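PDB 3QFF: N5-carboxyaminoimidazole ribonucleotide synthetase from Bacillus anthracis, which catalyses the ATP-dependent carboxylation of 5-aminoimidazole ribonucleotide to its N5-carboxy form, a step of purine biosynthesis. Local coordinates for residues 11-22 with 33-44; 281-289 with 354-362. All blocks are in the same frame, centred on the assembly; numbering follows the deposited sequence.

Interaction 1: residues 11-22 with 33-44; sequences ILPGKTIGIIGG and AKEMGYKIAVLD
A33, near the end of helix 24-35, sets its CB against I17 CD1 at 3.9 Å. Beyond it the carbonyl O of M36, buried with no polar partner, faces P13 CB at 3.3 Å. G37, with positive phi, is the C-prime residue of the Schellman motif that ends the helix just before strand 39-44. Y38 is clamped next: the CA of P13 lies over one ring face, 3.9 Å from the centroid, and I17 CD1 lies over the opposite face at 4.0 Å. At the ring's far end, Y38 OH donates to I11 O over 2.6 Å in the carbonyl plane. From K39 on, the chain pairs in parallel with strand 16-20, the two segment axes 23° apart. K39 N donates to K15 O, and the K39 side chain, CG anti to the backbone N (chi1 175°), runs beside T16, whose OG1 is 3.5 Å from K39 CD. I40 reaches I17 and I19 on one face, while A41 CB meets T16 CG2 on the other. V42 CG2 packs on the CA of G22, and L43 O accepts G21 N. D44 OD2 receives G22 N over 2.7 Å, on its anti side. Strand 16-20, helix 24-35 and strand 39-44 form a beta-alpha-beta unit, consistent with a Rossmann-like preATP-grasp domain; strand 78-81 flanks strand 16-20, helix 66-74 packs on I20, A41 and L43, and helix 294-303 touches I17, M36 and Y38.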
ATOM      1  N   ILE A  11       6.467  19.692  -3.142  1.00 25.32           N
ATOM      2  CA  ILE A  11       6.823  18.850  -4.292  1.00 23.52           C
ATOM      3  C   ILE A  11       5.589  18.046  -4.717  1.00 24.00           C
ATOM      4  O   ILE A  11       5.194  17.083  -4.045  1.00 22.48           O
ATOM      5  CB  ILE A  11       8.001  17.898  -3.970  1.00 23.13           C
ATOM      6  CG1 ILE A  11       9.192  18.644  -3.339  1.00 21.06           C
ATOM      7  CG2 ILE A  11       8.410  17.085  -5.201  1.00 23.23           C
ATOM      8  CD1 ILE A  11       9.847  19.760  -4.257  1.00 18.92           C
ATOM      9  N   LEU A  12       4.996  18.453  -5.835  1.00 23.80           N
ATOM     10  CA  LEU A  12       3.720  17.899  -6.287  1.00 25.03           C
ATOM     11  C   LEU A  12       3.825  16.519  -6.922  1.00 25.03           C
ATOM     12  O   LEU A  12       4.839  16.186  -7.545  1.00 25.54           O
ATOM     13  CB  LEU A  12       3.037  18.861  -7.275  1.00 24.05           C
ATOM     14  CG  LEU A  12       2.530  20.183  -6.705  1.00 26.64           C
ATOM     15  CD1 LEU A  12       2.045  21.135  -7.823  1.00 26.41           C
ATOM     16  CD2 LEU A  12       1.449  19.944  -5.639  1.00 26.96           C
ATOM     17  N   PRO A  13       2.757  15.715  -6.791  1.00 25.46           N
ATOM     18  CA  PRO A  13       2.637  14.473  -7.562  1.00 25.59           C
ATOM     19  C   PRO A  13       3.024  14.696  -9.013  1.00 26.05           C
ATOM     20  O   PRO A  13       2.674  15.732  -9.588  1.00 26.06           O
ATOM     21  CB  PRO A  13       1.159  14.161  -7.457  1.00 26.03           C
ATOM     22  CG  PRO A  13       0.816  14.633  -6.037  1.00 25.27           C
ATOM     23  CD  PRO A  13       1.622  15.900  -5.862  1.00 25.73           C
ATOM     24  N   GLY A  14       3.779  13.755  -9.583  1.00 26.00           N
ATOM     25  CA  GLY A  14       4.237  13.878 -10.961  1.00 25.26           C
ATOM     26  C   GLY A  14       5.720  14.191 -11.025  1.00 25.44           C
ATOM     27  O   GLY A  14       6.374  13.884 -12.015  1.00 25.42           O
ATOM     28  N   LYS A  15       6.256  14.786  -9.961  1.00 24.23           N
ATOM     29  CA  LYS A  15       7.694  15.058  -9.884  1.00 23.66           C
ATOM     30  C   LYS A  15       8.452  13.782  -9.525  1.00 22.58           C
ATOM     31  O   LYS A  15       7.845  12.780  -9.146  1.00 22.34           O
ATOM     32  CB  LYS A  15       7.991  16.145  -8.844  1.00 23.48           C
ATOM     33  CG  LYS A  15       7.342  17.504  -9.110  1.00 25.17           C
ATOM     34  CD  LYS A  15       7.971  18.233 -10.302  1.00 28.65           C
ATOM     35  CE  LYS A  15       7.617  19.721 -10.271  1.00 28.59           C
ATOM     36  NZ  LYS A  15       6.131  19.888 -10.278  1.00 32.34           N
ATOM     37  N   THR A  16       9.779  13.850  -9.611  1.00 22.36           N
ATOM     38  CA  THR A  16      10.658  12.719  -9.336  1.00 21.99           C
ATOM     39  C   THR A  16      11.266  12.821  -7.941  1.00 22.09           C
ATOM     40  O   THR A  16      11.890  13.839  -7.576  1.00 22.71           O
ATOM     41  CB  THR A  16      11.809  12.630 -10.382  1.00 22.34           C
ATOM     42  OG1 THR A  16      11.256  12.565 -11.703  1.00 22.91           O
ATOM     43  CG2 THR A  16      12.709  11.418 -10.135  1.00 21.74           C
ATOM     44  N   ILE A  17      11.092  11.752  -7.178  1.00 21.09           N
ATOM     45  CA  ILE A  17      11.800  11.589  -5.929  1.00 21.10           C
ATOM     46  C   ILE A  17      13.011  10.683  -6.149  1.00 20.89           C
ATOM     47  O   ILE A  17      12.881   9.539  -6.630  1.00 21.25           O
ATOM     48  CB  ILE A  17      10.883  11.009  -4.826  1.00 20.93           C
ATOM     49  CG1 ILE A  17       9.669  11.927  -4.619  1.00 21.13           C
ATOM     50  CG2 ILE A  17      11.689  10.812  -3.538  1.00 20.96           C
ATOM     51  CD1 ILE A  17       8.566  11.324  -3.747  1.00 21.86           C
ATOM     52  N   GLY A  18      14.176  11.206  -5.792  1.00 20.55           N
ATOM     53  CA  GLY A  18      15.436  10.485  -5.884  1.00 20.76           C
ATOM     54  C   GLY A  18      15.854   9.929  -4.538  1.00 20.99           C
ATOM     55  O   GLY A  18      15.874  10.647  -3.530  1.00 20.70           O
ATOM     56  N   ILE A  19      16.207   8.651  -4.531  1.00 20.50           N
ATOM     57  CA  ILE A  19      16.545   7.948  -3.301  1.00 21.14           C
ATOM     58  C   ILE A  19      17.991   7.443  -3.352  1.00 21.39           C
ATOM     59  O   ILE A  19      18.391   6.754  -4.299  1.00 21.59           O
ATOM     60  CB  ILE A  19      15.585   6.751  -3.052  1.00 20.90           C
ATOM     61  CG1 ILE A  19      14.116   7.226  -3.056  1.00 21.56           C
ATOM     62  CG2 ILE A  19      15.966   6.025  -1.740  1.00 21.28           C
ATOM     63  CD1 ILE A  19      13.064   6.106  -2.951  1.00 22.09           C
ATOM     64  N   ILE A  20      18.770   7.805  -2.336  1.00 21.18           N
ATOM     65  CA  ILE A  20      20.123   7.283  -2.185  1.00 21.00           C
ATOM     66  C   ILE A  20      20.079   5.998  -1.345  1.00 21.54           C
ATOM     67  O   ILE A  20      19.853   6.032  -0.132  1.00 20.92           O
ATOM     68  CB  ILE A  20      21.092   8.321  -1.571  1.00 21.02           C
ATOM     69  CG1 ILE A  20      21.114   9.603  -2.416  1.00 21.46           C
ATOM     70  CG2 ILE A  20      22.520   7.729  -1.412  1.00 20.69           C
ATOM     71  CD1 ILE A  20      21.801  10.761  -1.757  1.00 24.08           C
ATOM     72  N   GLY A  21      20.316   4.880  -2.011  1.00 21.31           N
ATOM     73  CA  GLY A  21      20.269   3.569  -1.385  1.00 22.91           C
ATOM     74  C   GLY A  21      19.061   2.827  -1.910  1.00 23.75           C
ATOM     75  O   GLY A  21      17.950   3.348  -1.869  1.00 24.91           O
ATOM     76  N   GLY A  22      19.275   1.615  -2.413  1.00 24.60           N
ATOM     77  CA  GLY A  22      18.220   0.894  -3.116  1.00 24.46           C
ATOM     78  C   GLY A  22      17.753  -0.374  -2.442  1.00 24.07           C
ATOM     79  O   GLY A  22      17.215  -1.253  -3.116  1.00 24.61           O
ATOM     80  N   ALA A  33       5.319   6.198  -2.777  1.00 22.12           N
ATOM     81  CA  ALA A  33       5.368   7.410  -3.604  1.00 22.94           C
ATOM     82  C   ALA A  33       4.612   7.196  -4.919  1.00 22.95           C
ATOM     83  O   ALA A  33       3.971   8.107  -5.434  1.00 22.74           O
ATOM     84  CB  ALA A  33       6.816   7.796  -3.880  1.00 22.54           C
ATOM     85  N   LYS A  34       4.714   5.979  -5.447  1.00 23.78           N
ATOM     86  CA  LYS A  34       4.090   5.610  -6.716  1.00 25.46           C
ATOM     87  C   LYS A  34       2.555   5.662  -6.612  1.00 25.85           C
ATOM     88  O   LYS A  34       1.886   6.059  -7.563  1.00 25.11           O
ATOM     89  CB  LYS A  34       4.577   4.224  -7.139  1.00 26.26           C
ATOM     90  CG  LYS A  34       5.122   4.140  -8.566  1.00 30.87           C
ATOM     91  CD  LYS A  34       6.570   4.571  -8.642  1.00 35.73           C
ATOM     92  CE  LYS A  34       7.207   4.138  -9.963  1.00 36.34           C
ATOM     93  NZ  LYS A  34       6.842   5.034 -11.098  1.00 37.78           N
ATOM     94  N   GLU A  35       1.998   5.283  -5.455  1.00 26.58           N
ATOM     95  CA  GLU A  35       0.534   5.346  -5.253  1.00 28.11           C
ATOM     96  C   GLU A  35       0.018   6.771  -5.422  1.00 27.68           C
ATOM     97  O   GLU A  35      -1.083   6.981  -5.918  1.00 27.18           O
ATOM     98  CB  GLU A  35       0.123   4.784  -3.884  1.00 28.84           C
ATOM     99  CG  GLU A  35       0.226   3.257  -3.835  1.00 33.18           C
ATOM    100  CD  GLU A  35       0.349   2.680  -2.440  1.00 41.05           C
ATOM    101  OE1 GLU A  35      -0.260   3.238  -1.489  1.00 43.21           O
ATOM    102  OE2 GLU A  35       1.045   1.633  -2.303  1.00 44.40           O
ATOM    103  N   MET A  36       0.851   7.730  -5.031  1.00 27.64           N
ATOM    104  CA  MET A  36       0.532   9.146  -5.085  1.00 28.10           C
ATOM    105  C   MET A  36       0.987   9.792  -6.389  1.00 27.42           C
ATOM    106  O   MET A  36       0.905  11.003  -6.536  1.00 28.34           O
ATOM    107  CB  MET A  36       1.163   9.869  -3.886  1.00 28.90           C
ATOM    108  CG  MET A  36       0.278   9.891  -2.640  1.00 31.11           C
ATOM    109  SD  MET A  36       1.011  10.792  -1.242  1.00 37.24           S
ATOM    110  CE  MET A  36       2.396   9.730  -0.884  1.00 33.05           C
ATOM    111  N   GLY A  37       1.480   8.978  -7.318  1.00 26.73           N
ATOM    112  CA  GLY A  37       1.797   9.427  -8.664  1.00 26.15           C
ATOM    113  C   GLY A  37       3.144  10.107  -8.816  1.00 25.58           C
ATOM    114  O   GLY A  37       3.326  10.888  -9.747  1.00 25.96           O
ATOM    115  N   TYR A  38       4.075   9.836  -7.896  1.00 24.23           N
ATOM    116  CA  TYR A  38       5.458  10.292  -8.044  1.00 23.76           C
ATOM    117  C   TYR A  38       6.270   9.357  -8.936  1.00 23.98           C
ATOM    118  O   TYR A  38       5.997   8.154  -9.021  1.00 23.47           O
ATOM    119  CB  TYR A  38       6.150  10.442  -6.678  1.00 23.24           C
ATOM    120  CG  TYR A  38       5.614  11.593  -5.888  1.00 21.64           C
ATOM    121  CD1 TYR A  38       6.061  12.893  -6.124  1.00 20.14           C
ATOM    122  CD2 TYR A  38       4.622  11.394  -4.922  1.00 22.47           C
ATOM    123  CE1 TYR A  38       5.553  13.963  -5.413  1.00 21.63           C
ATOM    124  CE2 TYR A  38       4.099  12.470  -4.200  1.00 22.18           C
ATOM    125  CZ  TYR A  38       4.570  13.746  -4.447  1.00 22.69           C
ATOM    126  OH  TYR A  38       4.048  14.798  -3.729  1.00 22.40           O
ATOM    127  N   LYS A  39       7.264   9.934  -9.603  1.00 24.19           N
ATOM    128  CA  LYS A  39       8.270   9.181 -10.347  1.00 24.49           C
ATOM    129  C   LYS A  39       9.455   8.954  -9.407  1.00 23.69           C
ATOM    130  O   LYS A  39       9.683   9.749  -8.500  1.00 23.46           O
ATOM    131  CB  LYS A  39       8.674   9.987 -11.595  1.00 25.07           C
ATOM    132  CG  LYS A  39       9.801   9.382 -12.427  1.00 29.33           C
ATOM    133  CD  LYS A  39       9.916  10.095 -13.799  1.00 34.69           C
ATOM    134  CE  LYS A  39      11.178   9.644 -14.556  1.00 37.01           C
ATOM    135  NZ  LYS A  39      11.272  10.258 -15.923  1.00 38.68           N
ATOM    136  N   ILE A  40      10.191   7.865  -9.604  1.00 23.42           N
ATOM    137  CA  ILE A  40      11.260   7.486  -8.691  1.00 22.99           C
ATOM    138  C   ILE A  40      12.592   7.274  -9.411  1.00 23.27           C
ATOM    139  O   ILE A  40      12.661   6.544 -10.412  1.00 23.13           O
ATOM    140  CB  ILE A  40      10.909   6.175  -7.911  1.00 23.41           C
ATOM    141  CG1 ILE A  40       9.583   6.322  -7.140  1.00 23.58           C
ATOM    142  CG2 ILE A  40      12.082   5.734  -6.980  1.00 21.98           C
ATOM    143  CD1 ILE A  40       9.597   7.359  -6.030  1.00 24.42           C
ATOM    144  N   ALA A  41      13.640   7.920  -8.898  1.00 23.00           N
ATOM    145  CA  ALA A  41      15.021   7.621  -9.310  1.00 23.35           C
ATOM    146  C   ALA A  41      15.780   7.070  -8.111  1.00 23.60           C
ATOM    147  O   ALA A  41      15.605   7.552  -6.990  1.00 23.93           O
ATOM    148  CB  ALA A  41      15.705   8.879  -9.865  1.00 22.49           C
ATOM    149  N   VAL A  42      16.616   6.060  -8.326  1.00 23.98           N
ATOM    150  CA  VAL A  42      17.395   5.482  -7.229  1.00 24.00           C
ATOM    151  C   VAL A  42      18.866   5.366  -7.625  1.00 24.86           C
ATOM    152  O   VAL A  42      19.187   5.095  -8.784  1.00 24.47           O
ATOM    153  CB  VAL A  42      16.827   4.090  -6.770  1.00 24.01           C
ATOM    154  CG1 VAL A  42      16.714   3.115  -7.941  1.00 24.09           C
ATOM    155  CG2 VAL A  42      17.673   3.468  -5.640  1.00 22.99           C
ATOM    156  N   LEU A  43      19.748   5.590  -6.656  1.00 25.68           N
ATOM    157  CA  LEU A  43      21.178   5.298  -6.801  1.00 25.98           C
ATOM    158  C   LEU A  43      21.592   4.222  -5.802  1.00 26.61           C
ATOM    159  O   LEU A  43      21.276   4.314  -4.610  1.00 25.93           O
ATOM    160  CB  LEU A  43      22.014   6.564  -6.603  1.00 26.09           C
ATOM    161  CG  LEU A  43      23.547   6.517  -6.705  1.00 26.71           C
ATOM    162  CD1 LEU A  43      24.058   7.916  -6.951  1.00 27.97           C
ATOM    163  CD2 LEU A  43      24.207   5.942  -5.449  1.00 25.55           C
ATOM    164  N   ASP A  44      22.331   3.228  -6.293  1.00 27.07           N
ATOM    165  CA  ASP A  44      22.716   2.048  -5.513  1.00 28.70           C
ATOM    166  C   ASP A  44      23.889   1.352  -6.222  1.00 29.63           C
ATOM    167  O   ASP A  44      23.932   1.319  -7.450  1.00 28.97           O
ATOM    168  CB  ASP A  44      21.525   1.081  -5.403  1.00 28.82           C
ATOM    169  CG  ASP A  44      21.765  -0.054  -4.399  1.00 31.52           C
ATOM    170  OD1 ASP A  44      22.339  -1.089  -4.791  1.00 32.04           O
ATOM    171  OD2 ASP A  44      21.375   0.090  -3.212  1.00 34.27           O
TER

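Interaction 2: residues 281-289 with 354-362; sequences NSGHYTQDA and KMGHVNILN
H284 lays its CB over the centre of the H357 imidazole, 3.7 Å from the centroid, and its own ring follows in an offset stack with centroids 4.6 Å apart and planes at 29°. Here the loop and short helix of the ATP-grasp domain pack on strand 354-361 of the C-terminal domain, within the large antiparallel sheet the two share. H357, N359 and L361, alternate residues of the strand, all point their side chains toward 281-289. With chi1 at 65°, CG of H357 stands between its backbone N and carbonyl carbon, and the ring rises to meet H284. H357 NE2 makes a weak, bent bond to Q287 OE1 (2.8 Å), which sits at the ring edge, while ND1 bonds to Y344 OH and the ring also stacks with H342. N359 ND2 holds one backbone carbonyl and one carboxylate. Its bond to H284 O (3.1 Å) arrives above the carbonyl plane, on the face opposite the one used by Q287 N. The other, at 164° and in the amide plane of N359, reaches the anti side of D288 OD2 at 2.8 Å, an oxygen that H342 NE2 binds as well. N359 OD1, buried, lies 3.5 Å from Y285 CA and has no polar partner in the model. Further along, L361 CD1 touches A289 CB at 4.0 Å, and L361 CD2 rests 3.7 Å from D288 O.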
ATOM      1  N   ASN A 281      13.027  -0.531  10.603  1.00 22.06           N
ATOM      2  CA  ASN A 281      12.456  -1.895  10.659  1.00 21.86           C
ATOM      3  C   ASN A 281      11.347  -2.034  11.720  1.00 21.79           C
ATOM      4  O   ASN A 281      10.358  -2.746  11.506  1.00 21.36           O
ATOM      5  CB  ASN A 281      13.589  -2.897  10.922  1.00 21.32           C
ATOM      6  CG  ASN A 281      13.228  -4.345  10.582  1.00 22.00           C
ATOM      7  OD1 ASN A 281      12.066  -4.714  10.362  1.00 21.46           O
ATOM      8  ND2 ASN A 281      14.247  -5.175  10.537  1.00 21.10           N
ATOM      9  N   SER A 282      11.504  -1.345  12.851  1.00 21.69           N
ATOM     10  CA  SER A 282      10.510  -1.385  13.928  1.00 21.56           C
ATOM     11  C   SER A 282       9.200  -0.617  13.602  1.00 21.14           C
ATOM     12  O   SER A 282       8.275  -0.618  14.399  1.00 21.54           O
ATOM     13  CB  SER A 282      11.131  -0.946  15.272  1.00 22.05           C
ATOM     14  OG  SER A 282      11.373   0.456  15.336  1.00 23.32           O
ATOM     15  N   GLY A 283       9.136   0.014  12.424  1.00 20.74           N
ATOM     16  CA  GLY A 283       7.943   0.702  11.935  1.00 19.11           C
ATOM     17  C   GLY A 283       7.227   0.017  10.773  1.00 19.44           C
ATOM     18  O   GLY A 283       6.244   0.548  10.245  1.00 19.69           O
ATOM     19  N   HIS A 284       7.701  -1.154  10.353  1.00 18.91           N
ATOM     20  CA  HIS A 284       7.053  -1.859   9.225  1.00 19.51           C
ATOM     21  C   HIS A 284       5.614  -2.281   9.521  1.00 19.51           C
ATOM     22  O   HIS A 284       4.795  -2.422   8.593  1.00 19.93           O
ATOM     23  CB  HIS A 284       7.864  -3.094   8.801  1.00 19.77           C
ATOM     24  CG  HIS A 284       9.204  -2.781   8.211  1.00 20.78           C
ATOM     25  ND1 HIS A 284       9.567  -1.519   7.793  1.00 20.92           N
ATOM     26  CD2 HIS A 284      10.253  -3.591   7.919  1.00 20.71           C
ATOM     27  CE1 HIS A 284      10.792  -1.555   7.302  1.00 20.26           C
ATOM     28  NE2 HIS A 284      11.228  -2.804   7.360  1.00 21.89           N
ATOM     29  N   TYR A 285       5.308  -2.488  10.806  1.00 19.43           N
ATOM     30  CA  TYR A 285       3.928  -2.777  11.215  1.00 19.31           C
ATOM     31  C   TYR A 285       2.921  -1.759  10.674  1.00 19.12           C
ATOM     32  O   TYR A 285       1.766  -2.101  10.449  1.00 19.18           O
ATOM     33  CB  TYR A 285       3.806  -2.840  12.744  1.00 19.48           C
ATOM     34  CG  TYR A 285       3.794  -1.493  13.435  1.00 19.96           C
ATOM     35  CD1 TYR A 285       4.980  -0.887  13.861  1.00 20.02           C
ATOM     36  CD2 TYR A 285       2.584  -0.840  13.699  1.00 21.24           C
ATOM     37  CE1 TYR A 285       4.963   0.347  14.520  1.00 22.32           C
ATOM     38  CE2 TYR A 285       2.555   0.387  14.342  1.00 22.45           C
ATOM     39  CZ  TYR A 285       3.745   0.972  14.759  1.00 21.39           C
ATOM     40  OH  TYR A 285       3.692   2.181  15.392  1.00 24.48           O
ATOM     41  N   THR A 286       3.358  -0.511  10.490  1.00 19.55           N
ATOM     42  CA  THR A 286       2.456   0.574  10.086  1.00 19.33           C
ATOM     43  C   THR A 286       1.842   0.352   8.696  1.00 19.97           C
ATOM     44  O   THR A 286       0.808   0.936   8.386  1.00 19.64           O
ATOM     45  CB  THR A 286       3.163   1.945  10.041  1.00 19.18           C
ATOM     46  OG1 THR A 286       4.272   1.889   9.122  1.00 18.52           O
ATOM     47  CG2 THR A 286       3.642   2.346  11.426  1.00 17.70           C
ATOM     48  N   GLN A 287       2.498  -0.460   7.868  1.00 20.97           N
ATOM     49  CA  GLN A 287       2.034  -0.739   6.506  1.00 22.11           C
ATOM     50  C   GLN A 287       0.670  -1.391   6.468  1.00 22.70           C
ATOM     51  O   GLN A 287      -0.075  -1.211   5.509  1.00 22.95           O
ATOM     52  CB  GLN A 287       3.003  -1.680   5.791  1.00 22.08           C
ATOM     53  CG  GLN A 287       4.262  -1.010   5.260  1.00 23.90           C
ATOM     54  CD  GLN A 287       5.081  -1.982   4.458  1.00 26.86           C
ATOM     55  OE1 GLN A 287       5.427  -3.082   4.931  1.00 25.73           O
ATOM     56  NE2 GLN A 287       5.372  -1.610   3.224  1.00 27.19           N
ATOM     57  N   ASP A 288       0.368  -2.196   7.482  1.00 22.90           N
ATOM     58  CA  ASP A 288      -0.896  -2.928   7.498  1.00 24.25           C
ATOM     59  C   ASP A 288      -1.820  -2.539   8.648  1.00 24.38           C
ATOM     60  O   ASP A 288      -3.031  -2.722   8.558  1.00 24.51           O
ATOM     61  CB  ASP A 288      -0.622  -4.444   7.454  1.00 23.93           C
ATOM     62  CG  ASP A 288       0.081  -4.864   6.166  1.00 25.04           C
ATOM     63  OD1 ASP A 288      -0.520  -4.683   5.081  1.00 26.76           O
ATOM     64  OD2 ASP A 288       1.237  -5.353   6.226  1.00 24.17           O
ATOM     65  N   ALA A 289      -1.258  -1.964   9.708  1.00 24.46           N
ATOM     66  CA  ALA A 289      -2.030  -1.765  10.946  1.00 24.58           C
ATOM     67  C   ALA A 289      -2.379  -0.318  11.276  1.00 25.05           C
ATOM     68  O   ALA A 289      -3.173  -0.081  12.193  1.00 25.08           O
ATOM     69  CB  ALA A 289      -1.314  -2.397  12.125  1.00 24.36           C
ATOM     70  N   LYS A 354      17.896  -9.506   5.620  1.00 29.68           N
ATOM     71  CA  LYS A 354      16.469  -9.271   5.757  1.00 28.47           C
ATOM     72  C   LYS A 354      15.827  -9.417   4.390  1.00 27.35           C
ATOM     73  O   LYS A 354      16.120  -8.642   3.484  1.00 27.49           O
ATOM     74  CB  LYS A 354      16.218  -7.876   6.362  1.00 28.62           C
ATOM     75  CG  LYS A 354      16.571  -7.798   7.855  1.00 28.56           C
ATOM     76  CD  LYS A 354      16.603  -6.358   8.362  1.00 29.69           C
ATOM     77  CE  LYS A 354      17.154  -6.304   9.812  1.00 30.55           C
ATOM     78  NZ  LYS A 354      17.175  -4.897  10.308  1.00 29.08           N
ATOM     79  N   MET A 355      14.975 -10.432   4.237  1.00 27.08           N
ATOM     80  CA  MET A 355      14.368 -10.771   2.931  1.00 26.59           C
ATOM     81  C   MET A 355      12.937 -10.247   2.822  1.00 25.89           C
ATOM     82  O   MET A 355      12.435 -10.051   1.723  1.00 25.35           O
ATOM     83  CB  MET A 355      14.364 -12.297   2.700  1.00 26.97           C
ATOM     84  CG  MET A 355      15.756 -12.964   2.875  1.00 27.81           C
ATOM     85  SD  MET A 355      17.009 -12.341   1.745  1.00 32.58           S
ATOM     86  CE  MET A 355      16.384 -12.953   0.172  1.00 29.72           C
ATOM     87  N   GLY A 356      12.291 -10.063   3.972  1.00 24.75           N
ATOM     88  CA  GLY A 356      10.940  -9.532   4.043  1.00 23.70           C
ATOM     89  C   GLY A 356      10.487  -9.380   5.475  1.00 23.08           C
ATOM     90  O   GLY A 356      11.307  -9.424   6.421  1.00 22.99           O
ATOM     91  N   HIS A 357       9.179  -9.198   5.638  1.00 22.57           N
ATOM     92  CA  HIS A 357       8.526  -9.252   6.944  1.00 21.88           C
ATOM     93  C   HIS A 357       7.070  -9.686   6.771  1.00 22.41           C
ATOM     94  O   HIS A 357       6.497  -9.569   5.678  1.00 22.43           O
ATOM     95  CB  HIS A 357       8.616  -7.896   7.677  1.00 21.63           C
ATOM     96  CG  HIS A 357       7.867  -6.787   7.000  1.00 20.27           C
ATOM     97  ND1 HIS A 357       8.439  -5.986   6.034  1.00 18.93           N
ATOM     98  CD2 HIS A 357       6.605  -6.327   7.173  1.00 18.22           C
ATOM     99  CE1 HIS A 357       7.555  -5.091   5.630  1.00 17.65           C
ATOM    100  NE2 HIS A 357       6.434  -5.276   6.304  1.00 17.48           N
ATOM    101  N   VAL A 358       6.475 -10.192   7.841  1.00 21.75           N
ATOM    102  CA  VAL A 358       5.056 -10.478   7.826  1.00 22.72           C
ATOM    103  C   VAL A 358       4.392  -9.740   8.986  1.00 22.49           C
ATOM    104  O   VAL A 358       4.884  -9.780  10.122  1.00 22.68           O
ATOM    105  CB  VAL A 358       4.762 -12.019   7.827  1.00 23.12           C
ATOM    106  CG1 VAL A 358       5.376 -12.699   9.043  1.00 23.64           C
ATOM    107  CG2 VAL A 358       3.259 -12.302   7.747  1.00 24.20           C
ATOM    108  N   ASN A 359       3.297  -9.039   8.679  1.00 21.71           N
ATOM    109  CA  ASN A 359       2.475  -8.387   9.680  1.00 21.54           C
ATOM    110  C   ASN A 359       1.269  -9.244  10.021  1.00 22.87           C
ATOM    111  O   ASN A 359       0.386  -9.469   9.171  1.00 22.39           O
ATOM    112  CB  ASN A 359       2.028  -7.010   9.173  1.00 21.38           C
ATOM    113  CG  ASN A 359       3.155  -5.996   9.198  1.00 20.61           C
ATOM    114  OD1 ASN A 359       4.061  -6.084  10.038  1.00 22.40           O
ATOM    115  ND2 ASN A 359       3.121  -5.044   8.281  1.00 20.65           N
ATOM    116  N   ILE A 360       1.241  -9.726  11.257  1.00 23.28           N
ATOM    117  CA  ILE A 360       0.166 -10.578  11.721  1.00 24.36           C
ATOM    118  C   ILE A 360      -0.827  -9.727  12.494  1.00 25.41           C
ATOM    119  O   ILE A 360      -0.537  -9.283  13.614  1.00 25.39           O
ATOM    120  CB  ILE A 360       0.690 -11.717  12.636  1.00 23.99           C
ATOM    121  CG1 ILE A 360       1.825 -12.487  11.961  1.00 23.65           C
ATOM    122  CG2 ILE A 360      -0.459 -12.667  13.036  1.00 25.08           C
ATOM    123  CD1 ILE A 360       2.576 -13.435  12.920  1.00 24.45           C
ATOM    124  N   LEU A 361      -1.994  -9.517  11.894  1.00 26.52           N
ATOM    125  CA  LEU A 361      -3.043  -8.684  12.463  1.00 28.28           C
ATOM    126  C   LEU A 361      -4.047  -9.531  13.235  1.00 28.96           C
ATOM    127  O   LEU A 361      -4.470 -10.589  12.761  1.00 29.66           O
ATOM    128  CB  LEU A 361      -3.756  -7.910  11.345  1.00 28.22           C
ATOM    129  CG  LEU A 361      -3.420  -6.434  11.075  1.00 30.57           C
ATOM    130  CD1 LEU A 361      -1.941  -6.179  10.853  1.00 30.51           C
ATOM    131  CD2 LEU A 361      -4.218  -5.962   9.874  1.00 29.59           C
ATOM    132  N   ASN A 362      -4.414  -9.076  14.431  1.00 29.88           N
ATOM    133  CA  ASN A 362      -5.386  -9.776  15.272  1.00 30.40           C
ATOM    134  C   ASN A 362      -5.928  -8.838  16.332  1.00 31.24           C
ATOM    135  O   ASN A 362      -5.202  -7.956  16.812  1.00 30.86           O
ATOM    136  CB  ASN A 362      -4.760 -11.022  15.930  1.00 30.19           C
ATOM    137  CG  ASN A 362      -5.809 -12.044  16.367  1.00 30.09           C
ATOM    138  OD1 ASN A 362      -6.432 -11.909  17.416  1.00 29.38           O
ATOM    139  ND2 ASN A 362      -6.016 -13.059  15.544  1.00 29.44           N
TER

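In the fold
Both interactions are largely buried, yet they join different levels of the fold. Interaction 1 pairs neighbouring strands of one beta-alpha-beta unit through regular backbone bonds and aliphatic side chains, with a tyrosine at one end and an aspartate at the other. Interaction 2 joins parts of two domains, 65 residues apart at their closest ends, and relies on histidines, amides and a carboxylate rather than strand pairing. The centres of interactions 1 and 2 lie about 22 Å apart. Helix 24-35 links them: its end belongs to interaction 1, and its L25 and M28 touch H284 of interaction 2. Both also reach the second subunit, M36 packing on L341 of the second subunit and L361 on E291 of the second subunit.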